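Local coordinates for nitroreductase family protein (Sphingopyxis sp., PDB 7DP1) that probably reduces nitro groups of dinitroaniline herbicides, using bound flavin mononucleotide as cofactor and NADPH as the electron donor, at residues A[21-25]-A[131-135]; A[37-41]-A[160-165]; A[106-110]-A[211-215]; A[128-132]-A[175-181]. The protein carries 1 engineered substitution. All blocks are in the same frame, centred on the assembly; numbering follows the deposited sequence.

Interaction 1 of 4, residues A[21-25]-A[131-135]. With FMN (flavin mononucleotide), chain C.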
# COMPACT_ATOMS: atom_id res chain seq x y z
N VAL A 21 -11.67 1.66 -12.43
CA VAL A 21 -12.42 1.58 -13.69
C VAL A 21 -13.25 0.31 -13.80
O VAL A 21 -12.73 -0.80 -13.66
CB VAL A 21 -11.45 1.69 -14.88
CG1 VAL A 21 -12.12 1.32 -16.17
CG2 VAL A 21 -10.87 3.10 -14.95
N ARG A 22 -14.55 0.46 -14.04
CA ARG A 22 -15.44 -0.70 -14.11
C ARG A 22 -16.12 -0.81 -15.47
O ARG A 22 -17.25 -1.29 -15.59
CB ARG A 22 -16.48 -0.63 -12.98
CG ARG A 22 -15.82 -0.63 -11.61
CD ARG A 22 -16.77 -0.41 -10.45
NE ARG A 22 -16.04 -0.42 -9.18
CZ ARG A 22 -15.69 0.67 -8.50
NH1 ARG A 22 -16.02 1.87 -8.96
NH2 ARG A 22 -15.02 0.56 -7.35
N ALA A 23 -15.41 -0.35 -16.50
CA ALA A 23 -15.80 -0.58 -17.89
C ALA A 23 -14.61 -0.41 -18.82
O ALA A 23 -14.11 0.71 -19.02
CB ALA A 23 -16.92 0.36 -18.30
N PHE A 24 -14.18 -1.53 -19.40
CA PHE A 24 -13.04 -1.58 -20.31
C PHE A 24 -13.44 -1.90 -21.74
O PHE A 24 -14.36 -2.69 -21.98
CB PHE A 24 -12.02 -2.63 -19.85
CG PHE A 24 -11.48 -2.41 -18.46
CD1 PHE A 24 -12.16 -2.87 -17.35
CD2 PHE A 24 -10.27 -1.75 -18.27
CE1 PHE A 24 -11.65 -2.68 -16.07
CE2 PHE A 24 -9.76 -1.55 -17.00
CZ PHE A 24 -10.45 -2.02 -15.90
N THR A 25 -12.74 -1.31 -22.70
CA THR A 25 -12.87 -1.73 -24.09
C THR A 25 -12.11 -3.05 -24.19
O THR A 25 -11.39 -3.41 -23.26
CB THR A 25 -12.29 -0.69 -25.05
OG1 THR A 25 -10.86 -0.71 -25.00
CG2 THR A 25 -12.79 0.71 -24.68
N GLY A 131 -14.10 -9.22 -14.24
CA GLY A 131 -13.10 -8.16 -14.26
C GLY A 131 -13.65 -6.93 -14.97
O GLY A 131 -12.90 -6.11 -15.50
N PHE A 132 -14.97 -6.81 -14.97
CA PHE A 132 -15.66 -5.72 -15.64
C PHE A 132 -15.27 -5.67 -17.11
O PHE A 132 -15.24 -4.60 -17.70
CB PHE A 132 -15.36 -4.37 -14.97
CG PHE A 132 -15.76 -4.31 -13.53
CD1 PHE A 132 -17.08 -4.44 -13.15
CD2 PHE A 132 -14.80 -4.14 -12.54
CE1 PHE A 132 -17.46 -4.38 -11.82
CE2 PHE A 132 -15.17 -4.08 -11.21
CZ PHE A 132 -16.50 -4.20 -10.84
N GLY A 133 -14.91 -6.83 -17.67
CA GLY A 133 -14.58 -6.91 -19.08
C GLY A 133 -13.14 -6.62 -19.43
O GLY A 133 -12.78 -6.50 -20.60
N ALA A 134 -12.30 -6.49 -18.41
CA ALA A 134 -10.88 -6.30 -18.63
C ALA A 134 -10.26 -7.55 -19.25
O ALA A 134 -10.63 -8.67 -18.89
CB ALA A 134 -10.18 -5.94 -17.35
N PRO A 135 -9.34 -7.36 -20.20
CA PRO A 135 -8.67 -8.47 -20.91
C PRO A 135 -7.60 -9.18 -20.08
O PRO A 135 -7.24 -10.31 -20.40
CB PRO A 135 -8.05 -7.78 -22.12
CG PRO A 135 -7.78 -6.40 -21.64
CD PRO A 135 -8.93 -6.05 -20.72
N1 FMN C . -14.02 -2.12 -6.27
C2 FMN C . -14.98 -3.01 -6.70
O2 FMN C . -15.92 -2.62 -7.38
N3 FMN C . -14.90 -4.35 -6.37
C4 FMN C . -13.86 -4.82 -5.61
O4 FMN C . -13.80 -6.03 -5.35
C4A FMN C . -12.89 -3.92 -5.17
N5 FMN C . -11.84 -4.35 -4.40
C5A FMN C . -10.86 -3.47 -3.96
C6 FMN C . -9.81 -3.96 -3.20
C7 FMN C . -8.82 -3.10 -2.75
C7M FMN C . -7.67 -3.60 -1.94
C8 FMN C . -8.89 -1.75 -3.07
C8M FMN C . -7.78 -0.87 -2.57
C9 FMN C . -9.94 -1.26 -3.83
C9A FMN C . -10.95 -2.12 -4.29
N10 FMN C . -12.01 -1.68 -5.05
C10 FMN C . -12.98 -2.57 -5.49
C1' FMN C . -12.14 -0.24 -5.45
C2' FMN C . -12.63 0.70 -4.35
O2' FMN C . -14.03 0.60 -4.24
C3' FMN C . -12.26 2.12 -4.76
O3' FMN C . -10.85 2.22 -4.63
C4' FMN C . -12.88 3.21 -3.88
O4' FMN C . -14.29 3.27 -3.99
C5' FMN C . -12.34 4.54 -4.34
O5' FMN C . -12.71 4.71 -5.69
P FMN C . -11.54 5.07 -6.73
O1P FMN C . -12.09 4.97 -8.12
O2P FMN C . -11.04 6.48 -6.44
O3P FMN C . -10.40 4.09 -6.53

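Interaction 2 of 4, residues A[37-41]-A[160-165]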
# COMPACT_ATOMS: atom_id res chain seq x y z
N ILE A 37 6.02 -2.10 -16.93
CA ILE A 37 5.44 -1.47 -15.76
C ILE A 37 5.93 -2.19 -14.48
O ILE A 37 6.25 -1.54 -13.47
CB ILE A 37 3.90 -1.41 -15.91
CG1 ILE A 37 3.59 -0.28 -16.90
CG2 ILE A 37 3.22 -1.20 -14.56
CD1 ILE A 37 2.15 -0.08 -17.28
N PHE A 38 6.00 -3.51 -14.52
CA PHE A 38 6.40 -4.29 -13.36
C PHE A 38 7.87 -4.10 -12.90
O PHE A 38 8.12 -4.12 -11.69
CB PHE A 38 6.11 -5.76 -13.64
CG PHE A 38 4.63 -6.09 -13.75
CD1 PHE A 38 3.67 -5.39 -13.03
CD2 PHE A 38 4.21 -7.12 -14.58
CE1 PHE A 38 2.31 -5.73 -13.13
CE2 PHE A 38 2.87 -7.48 -14.68
CZ PHE A 38 1.92 -6.79 -13.97
N GLU A 39 8.85 -3.89 -13.80
CA GLU A 39 10.25 -3.68 -13.31
C GLU A 39 10.35 -2.39 -12.54
O GLU A 39 11.10 -2.31 -11.57
CB GLU A 39 11.33 -3.63 -14.40
CG GLU A 39 11.34 -4.77 -15.30
CD GLU A 39 10.59 -4.35 -16.50
OE1 GLU A 39 9.82 -3.39 -16.32
OE2 GLU A 39 10.72 -4.92 -17.61
N ILE A 40 9.60 -1.37 -12.98
CA ILE A 40 9.61 -0.07 -12.28
C ILE A 40 8.86 -0.16 -10.96
O ILE A 40 9.30 0.39 -9.95
CB ILE A 40 9.00 1.05 -13.12
CG1 ILE A 40 9.66 1.12 -14.51
CG2 ILE A 40 9.18 2.37 -12.41
CD1 ILE A 40 9.06 2.17 -15.41
N ALA A 41 7.72 -0.86 -10.96
CA ALA A 41 6.93 -1.02 -9.73
C ALA A 41 7.72 -1.75 -8.65
O ALA A 41 7.47 -1.59 -7.46
CB ALA A 41 5.63 -1.78 -10.02
N SER A 160 1.86 1.38 -6.75
CA SER A 160 2.86 1.69 -7.78
C SER A 160 2.38 1.22 -9.15
O SER A 160 2.43 1.97 -10.15
CB SER A 160 4.20 1.04 -7.44
OG SER A 160 4.68 1.57 -6.21
N VAL A 161 1.87 -0.02 -9.22
CA VAL A 161 1.40 -0.54 -10.50
C VAL A 161 0.25 0.28 -11.07
O VAL A 161 0.25 0.68 -12.24
CB VAL A 161 0.99 -2.02 -10.34
CG1 VAL A 161 0.36 -2.56 -11.63
CG2 VAL A 161 2.23 -2.83 -9.93
N MET A 162 -0.73 0.58 -10.23
CA MET A 162 -1.91 1.29 -10.67
C MET A 162 -1.56 2.69 -11.22
O MET A 162 -2.12 3.15 -12.21
CB MET A 162 -2.90 1.39 -9.51
CG MET A 162 -3.51 0.03 -9.16
SD MET A 162 -4.82 0.25 -7.94
CE MET A 162 -3.84 0.36 -6.46
N LEU A 163 -0.63 3.37 -10.55
CA LEU A 163 -0.19 4.67 -11.05
C LEU A 163 0.57 4.57 -12.36
O LEU A 163 0.37 5.39 -13.25
CB LEU A 163 0.66 5.37 -10.01
CG LEU A 163 -0.14 5.78 -8.77
CD1 LEU A 163 0.76 6.39 -7.73
CD2 LEU A 163 -1.21 6.76 -9.22
N LEU A 164 1.44 3.56 -12.49
CA LEU A 164 2.20 3.37 -13.73
C LEU A 164 1.29 3.07 -14.92
O LEU A 164 1.57 3.48 -16.06
CB LEU A 164 3.20 2.22 -13.57
CG LEU A 164 4.40 2.59 -12.70
CD1 LEU A 164 5.16 1.34 -12.19
CD2 LEU A 164 5.31 3.52 -13.45
N LEU A 165 0.20 2.35 -14.66
CA LEU A 165 -0.76 2.03 -15.71
C LEU A 165 -1.36 3.31 -16.26
O LEU A 165 -1.37 3.54 -17.47
CB LEU A 165 -1.86 1.12 -15.16
CG LEU A 165 -1.45 -0.33 -14.90
CD1 LEU A 165 -2.58 -1.08 -14.21
CD2 LEU A 165 -1.07 -1.02 -16.23

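Interaction 3 of 4, residues A[106-110]-A[211-215]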
# COMPACT_ATOMS: atom_id res chain seq x y z
N ALA A 106 -22.86 6.57 -5.62
CA ALA A 106 -22.40 7.18 -6.86
C ALA A 106 -22.12 6.17 -7.97
O ALA A 106 -22.39 6.45 -9.15
CB ALA A 106 -21.17 8.00 -6.57
N LEU A 107 -21.64 4.99 -7.60
CA LEU A 107 -21.35 3.92 -8.56
C LEU A 107 -22.60 3.41 -9.27
O LEU A 107 -22.58 3.20 -10.48
CB LEU A 107 -20.65 2.75 -7.86
CG LEU A 107 -20.47 1.45 -8.66
CD1 LEU A 107 -19.75 1.72 -9.96
CD2 LEU A 107 -19.73 0.40 -7.84
N TYR A 108 -23.68 3.24 -8.53
CA TYR A 108 -24.91 2.74 -9.12
C TYR A 108 -25.78 3.83 -9.70
O TYR A 108 -26.51 3.60 -10.67
CB TYR A 108 -25.71 1.92 -8.10
CG TYR A 108 -25.21 0.51 -7.95
CD1 TYR A 108 -23.90 0.18 -8.27
CD2 TYR A 108 -26.06 -0.50 -7.54
CE1 TYR A 108 -23.44 -1.12 -8.14
CE2 TYR A 108 -25.62 -1.79 -7.42
CZ TYR A 108 -24.32 -2.10 -7.72
OH TYR A 108 -23.88 -3.40 -7.59
N ALA A 109 -25.71 5.02 -9.10
CA ALA A 109 -26.45 6.17 -9.59
C ALA A 109 -26.10 6.42 -11.05
O ALA A 109 -26.97 6.79 -11.85
CB ALA A 109 -26.16 7.40 -8.75
N SER A 110 -24.84 6.20 -11.39
CA SER A 110 -24.39 6.31 -12.77
C SER A 110 -24.53 4.98 -13.52
O SER A 110 -23.59 4.52 -14.17
CB SER A 110 -22.95 6.79 -12.83
OG SER A 110 -22.15 6.00 -11.99
N PRO A 211 -20.56 5.61 -18.13
CA PRO A 211 -21.11 6.40 -17.02
C PRO A 211 -20.45 5.97 -15.73
O PRO A 211 -20.11 6.78 -14.85
CB PRO A 211 -22.61 6.03 -17.03
CG PRO A 211 -22.67 4.69 -17.69
CD PRO A 211 -21.55 4.67 -18.69
N VAL A 212 -20.23 4.67 -15.64
CA VAL A 212 -19.63 4.04 -14.49
C VAL A 212 -18.23 4.61 -14.25
O VAL A 212 -17.75 4.61 -13.13
CB VAL A 212 -19.57 2.51 -14.68
CG1 VAL A 212 -18.47 2.14 -15.67
CG2 VAL A 212 -19.37 1.81 -13.37
N ASN A 213 -17.61 5.16 -15.30
CA ASN A 213 -16.25 5.69 -15.20
C ASN A 213 -16.07 7.21 -15.09
O ASN A 213 -14.93 7.68 -15.09
CB ASN A 213 -15.43 5.25 -16.43
CG ASN A 213 -15.21 3.76 -16.48
OD1 ASN A 213 -15.20 3.09 -15.45
ND2 ASN A 213 -15.01 3.24 -17.68
N ARG A 214 -17.14 7.98 -14.96
CA ARG A 214 -16.98 9.43 -15.06
C ARG A 214 -17.51 10.24 -13.87
O ARG A 214 -17.21 11.43 -13.75
CB ARG A 214 -17.65 9.94 -16.33
CG ARG A 214 -17.16 9.32 -17.63
CD ARG A 214 -17.70 10.12 -18.82
NE ARG A 214 -17.16 11.48 -18.80
CZ ARG A 214 -17.75 12.54 -19.33
NH1 ARG A 214 -18.94 12.42 -19.92
NH2 ARG A 214 -17.17 13.73 -19.25
N TRP A 215 -18.25 9.59 -12.98
CA TRP A 215 -18.73 10.25 -11.78
C TRP A 215 -17.57 10.58 -10.84
O TRP A 215 -16.61 9.82 -10.74
CB TRP A 215 -19.78 9.39 -11.08
CG TRP A 215 -19.29 8.00 -10.76
CD1 TRP A 215 -19.30 6.92 -11.61
CD2 TRP A 215 -18.69 7.55 -9.54
NE1 TRP A 215 -18.76 5.82 -10.98
CE2 TRP A 215 -18.37 6.18 -9.72
CE3 TRP A 215 -18.39 8.16 -8.33
CZ2 TRP A 215 -17.77 5.42 -8.71
CZ3 TRP A 215 -17.79 7.40 -7.33
CH2 TRP A 215 -17.49 6.04 -7.53

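Interaction 4 of 4, residues A[128-132]-A[175-181]. With FMN (flavin mononucleotide), chain C.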
# COMPACT_ATOMS: atom_id res chain seq x y z
N ASN A 128 -18.08 -7.99 -11.46
CA ASN A 128 -16.77 -8.06 -10.80
C ASN A 128 -16.04 -9.32 -11.23
O ASN A 128 -14.83 -9.33 -11.46
CB ASN A 128 -16.92 -8.07 -9.27
CG ASN A 128 -16.90 -6.67 -8.65
OD1 ASN A 128 -15.85 -6.16 -8.29
ND2 ASN A 128 -18.08 -6.08 -8.47
N TYR A 129 -16.79 -10.41 -11.31
CA TYR A 129 -16.19 -11.71 -11.56
C TYR A 129 -15.91 -11.95 -13.05
O TYR A 129 -15.45 -13.02 -13.43
CB TYR A 129 -17.06 -12.79 -10.93
CG TYR A 129 -17.06 -12.62 -9.42
CD1 TYR A 129 -15.91 -12.86 -8.67
CD2 TYR A 129 -18.20 -12.18 -8.74
CE1 TYR A 129 -15.90 -12.67 -7.29
CE2 TYR A 129 -18.19 -12.00 -7.35
CZ TYR A 129 -17.04 -12.25 -6.64
OH TYR A 129 -17.03 -12.08 -5.28
N ARG A 130 -16.15 -10.92 -13.86
CA ARG A 130 -15.60 -10.88 -15.21
C ARG A 130 -14.60 -9.73 -15.36
O ARG A 130 -14.25 -9.34 -16.47
CB ARG A 130 -16.71 -10.68 -16.24
CG ARG A 130 -17.99 -11.44 -15.97
CD ARG A 130 -19.04 -11.10 -17.03
NE ARG A 130 -19.33 -12.21 -17.94
CZ ARG A 130 -20.17 -13.20 -17.66
NH1 ARG A 130 -20.80 -13.22 -16.49
NH2 ARG A 130 -20.38 -14.16 -18.55
N GLY A 131 -14.10 -9.22 -14.24
CA GLY A 131 -13.10 -8.16 -14.26
C GLY A 131 -13.65 -6.93 -14.97
O GLY A 131 -12.90 -6.11 -15.50
N PHE A 132 -14.97 -6.81 -14.97
CA PHE A 132 -15.66 -5.72 -15.64
C PHE A 132 -15.27 -5.67 -17.11
O PHE A 132 -15.24 -4.60 -17.70
CB PHE A 132 -15.36 -4.37 -14.97
CG PHE A 132 -15.76 -4.31 -13.53
CD1 PHE A 132 -17.08 -4.44 -13.15
CD2 PHE A 132 -14.80 -4.14 -12.54
CE1 PHE A 132 -17.46 -4.38 -11.82
CE2 PHE A 132 -15.17 -4.08 -11.21
CZ PHE A 132 -16.50 -4.20 -10.84
N GLN A 175 -9.48 -5.42 -6.98
CA GLN A 175 -10.67 -6.22 -6.67
C GLN A 175 -10.44 -7.22 -5.55
O GLN A 175 -9.79 -8.24 -5.77
CB GLN A 175 -11.15 -7.00 -7.88
CG GLN A 175 -11.70 -6.19 -9.02
CD GLN A 175 -12.32 -7.11 -10.06
OE1 GLN A 175 -11.61 -7.74 -10.84
NE2 GLN A 175 -13.65 -7.22 -10.04
N GLU A 176 -11.02 -6.98 -4.38
CA GLU A 176 -10.94 -7.94 -3.29
C GLU A 176 -11.98 -9.03 -3.43
O GLU A 176 -11.98 -10.01 -2.68
CB GLU A 176 -11.10 -7.25 -1.95
CG GLU A 176 -9.81 -7.03 -1.24
CD GLU A 176 -9.87 -5.84 -0.30
OE1 GLU A 176 -10.98 -5.28 -0.11
OE2 GLU A 176 -8.81 -5.47 0.24
N CYS A 177 -12.90 -8.86 -4.37
CA CYS A 177 -14.00 -9.81 -4.52
C CYS A 177 -13.50 -11.24 -4.78
O CYS A 177 -14.15 -12.21 -4.40
CB CYS A 177 -14.92 -9.37 -5.66
SG CYS A 177 -14.08 -9.22 -7.26
N TRP A 178 -12.33 -11.36 -5.41
CA TRP A 178 -11.74 -12.66 -5.72
C TRP A 178 -11.33 -13.42 -4.45
O TRP A 178 -11.30 -14.66 -4.44
CB TRP A 178 -10.52 -12.48 -6.65
CG TRP A 178 -10.94 -11.87 -7.98
CD1 TRP A 178 -10.79 -10.57 -8.37
CD2 TRP A 178 -11.62 -12.54 -9.05
NE1 TRP A 178 -11.33 -10.39 -9.62
CE2 TRP A 178 -11.84 -11.59 -10.07
CE3 TRP A 178 -12.05 -13.86 -9.26
CZ2 TRP A 178 -12.47 -11.91 -11.27
CZ3 TRP A 178 -12.69 -14.18 -10.46
CH2 TRP A 178 -12.89 -13.21 -11.45
N ALA A 179 -11.03 -12.69 -3.39
CA ALA A 179 -10.66 -13.34 -2.14
C ALA A 179 -11.85 -14.07 -1.51
O ALA A 179 -11.67 -14.90 -0.62
CB ALA A 179 -10.07 -12.31 -1.14
N MET A 180 -13.07 -13.78 -1.98
CA MET A 180 -14.26 -14.55 -1.60
C MET A 180 -14.22 -16.01 -2.03
O MET A 180 -14.96 -16.83 -1.50
CB MET A 180 -15.53 -13.91 -2.16
CG MET A 180 -15.94 -12.63 -1.44
SD MET A 180 -16.71 -13.01 0.15
CE MET A 180 -15.30 -13.03 1.25
N TYR A 181 -13.39 -16.32 -3.02
CA TYR A 181 -13.26 -17.69 -3.51
C TYR A 181 -11.79 -18.03 -3.67
O TYR A 181 -11.41 -18.64 -4.67
CB TYR A 181 -13.98 -17.88 -4.86
CG TYR A 181 -15.41 -17.46 -4.85
CD1 TYR A 181 -16.39 -18.29 -4.32
CD2 TYR A 181 -15.79 -16.21 -5.33
CE1 TYR A 181 -17.71 -17.91 -4.28
CE2 TYR A 181 -17.11 -15.82 -5.30
CZ TYR A 181 -18.06 -16.67 -4.77
OH TYR A 181 -19.39 -16.29 -4.73
N1 FMN C . -14.02 -2.12 -6.27
C2 FMN C . -14.98 -3.01 -6.70
O2 FMN C . -15.92 -2.62 -7.38
N3 FMN C . -14.90 -4.35 -6.37
C4 FMN C . -13.86 -4.82 -5.61
O4 FMN C . -13.80 -6.03 -5.35
C4A FMN C . -12.89 -3.92 -5.17
N5 FMN C . -11.84 -4.35 -4.40
C5A FMN C . -10.86 -3.47 -3.96
C6 FMN C . -9.81 -3.96 -3.20
C7 FMN C . -8.82 -3.10 -2.75
C7M FMN C . -7.67 -3.60 -1.94
C8 FMN C . -8.89 -1.75 -3.07
C8M FMN C . -7.78 -0.87 -2.57
C9 FMN C . -9.94 -1.26 -3.83
C9A FMN C . -10.95 -2.12 -4.29
N10 FMN C . -12.01 -1.68 -5.05
C10 FMN C . -12.98 -2.57 -5.49
C1' FMN C . -12.14 -0.24 -5.45
C2' FMN C . -12.63 0.70 -4.35
O2' FMN C . -14.03 0.60 -4.24
C3' FMN C . -12.26 2.12 -4.76
O3' FMN C . -10.85 2.22 -4.63
C4' FMN C . -12.88 3.21 -3.88
O4' FMN C . -14.29 3.27 -3.99
C5' FMN C . -12.34 4.54 -4.34
O5' FMN C . -12.71 4.71 -5.69
P FMN C . -11.54 5.07 -6.73
O1P FMN C . -12.09 4.97 -8.12
O2P FMN C . -11.04 6.48 -6.44
O3P FMN C . -10.40 4.09 -6.53

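Interaction 1 of 4, residues A[21-25]-A[131-135]
Arg22 and Phe132 bring the two loop segments closest, with CA atoms 5.3 Å apart, and Phe24 and Ala134 form the next near pair; no hydrogen bond links the segments, so the contact rests on side chains packing on each other and on backbone atoms. The Arg22 methylenes run across one face of the Phe132 ring. CG of Arg22 sits 3.7 Å from the Phe132 ring centroid and 17° off the normal, a CH-pi contact. From there the Arg22 chain runs extended to NE and delivers the guanidinium, in a plane nearly perpendicular to the ring, to the pyrimidine end of FMN. Arg22 NE donates to FMN O2 at 2.8 Å, and Arg22 NH2 reaches FMN N1 at 3.1 Å in an almost straight bond (173°). This pairing would probably stabilise negative charge on the reduced flavin. An alanine in place of Phe132 would remove the surface under the Arg22 methylenes and would probably leave the guanidinium less firmly aimed at O2 and N1. A second CH-pi contact puts Ala134 CB 3.8 Å from the Phe24 ring centroid, while Val21 CG1 covers the opposite face and Phe132 O lies at the ring edge. The contact joins the loop between helices 11-17 and 31-41 to the loop leading into strand 136-143, and Arg22 and Phe132 both pack against Cys173 of strand 171-175.

Interaction 2 of 4, residues A[37-41]-A[160-165]
Leu164 and Ile37 bury the most surface here, and their side chains pass one another, each heading for the opposite helix; the axes of the two segments approach to 9.2 Å, with 134° between their N-to-C directions. Ile37 CG2 lies 3.6 Å from Leu164 CB. With CG1 of Ile37 beside its backbone N (chi1 -76°) and the chain extended to CD1, the longer branch carries on to Leu165, where CD1 meets Leu165 CD2 at 3.5 Å. Leu164 reaches the other way: its CD1 lies against the backbone of the opposing helix, beside Ile37 O (3.3 Å) and Ala41 N, two atoms already paired in a helical hydrogen bond. Ala41, third in buried area, has only a methyl to offer, which lets the backbones come near, its CA being 5.3 Å from the CA of Ser160. Its CB touches Val161 CG2 at 3.6 Å and Leu164 CD1 at 3.8 Å. Val161 CG1 meets the edge of the Phe38 ring. The second subunit closes in nearby, with its Leu222 on Phe38 and its Ser12 on Leu164. The contact joins the end of helix 31-41 to helix 148-167, which rests on strand 195-204 through Val161 and Leu165.

Interaction 3 of 4, residues A[106-110]-A[211-215]
Trp215 and the end of helix 96-109 form the tightly packed part of this contact. Ala106 CB lies 3.3 Å from Trp215 CE3, and the helix backbone covers one indole face, with Ala106 O 3.8 Å above its plane. Trp215 CG stands between the backbone N and carbonyl carbon (chi1 55°), folding the ring over its own segment, where NE1 bonds weakly to Val212 O. Beside it, Leu107 CD1 and Val212 CG2, on side chains running alongside each other, press together at an unusually tight 3.4 Å. Ser110, just past the helix, bonds through OG to Ala106 O at 2.9 Å in the carbonyl plane, which sets the hydroxyl 3.0 Å from Trp215 CD1, oblique to the ring. The looser side is at solvent-exposed Pro211, whose ring meets Ser110 O through CB and CG, while the CB atoms of Ser110 and Pro211 stay 4.3 Å apart. A serine in place of Trp215 would probably open a gap beside Ala106 and Leu107 and leave Arg19 without its cation-pi partner. Arg19 of the FMN pocket and the Leu107 side chain, whose nearest approach to the cofactor is about 5 Å, place the contact at the border of the nitroreductase flavin site.

Interaction 4 of 4, residues A[128-132]-A[175-181]
Gln175 opens the second segment at the end of strand 171-175, and its amide clasps Asn128 within the flavin site of the nitroreductase fold. Gln175 NE2 donates to Asn128 O at 2.8 Å and to Asn128 OD1 at 3.0 Å, both acceptors lying in the plane of the Gln175 amide. Asn128 OD1 also accepts a hydrogen bond from FMN N3 at 2.8 Å, so the Gln175 carboxamide, one step behind the flavin, holds the Asn128 carboxamide in place, while Gln175 CA lies against FMN N5. Glu176 N donates to FMN N5 at 2.8 Å, and Cys177 N to FMN O4. Cys177 SG is set obliquely to the Tyr129 ring, 4.4 Å from its centroid, a sulfur-aromatic contact. Cys177 O accepts from Tyr129 OH at 3.0 Å, above the carbonyl plane, and from Met180 N on the opposite face. Trp178 presents a face to the edge of Tyr129 in a T-shaped pair (planes 85° apart), while its NE1 bonds to Gln175 OE1 and helps fix that amide's rotation. Tyr181 completes the aromatic cluster by turning its edge, offset, to the Tyr129 face, with Tyr129 CE1 in the Tyr181 ring plane, 4.0 Å from Tyr181 CD2.

From the N terminus, the loop after helix 11-17 is the first to be tied back, by interaction 1, to the approach to strand 136-143. Helix 31-41 follows and meets helix 148-167 in interaction 2, near the second subunit; these two closures cross. Interaction 3 joins the end of helix 96-109 to the loop after strand 195-204, crossing both, and its long loop encloses interaction 4. Interaction 4 shares Gly131 and Phe132 with interaction 1, and both touch FMN. Interactions 1 and 3 also meet directly, where Asn213 probably hydrogen-bonds Arg22 N and Ala23 O. Interaction 2 stays apart, its centre about 18 Å from that of interaction 1.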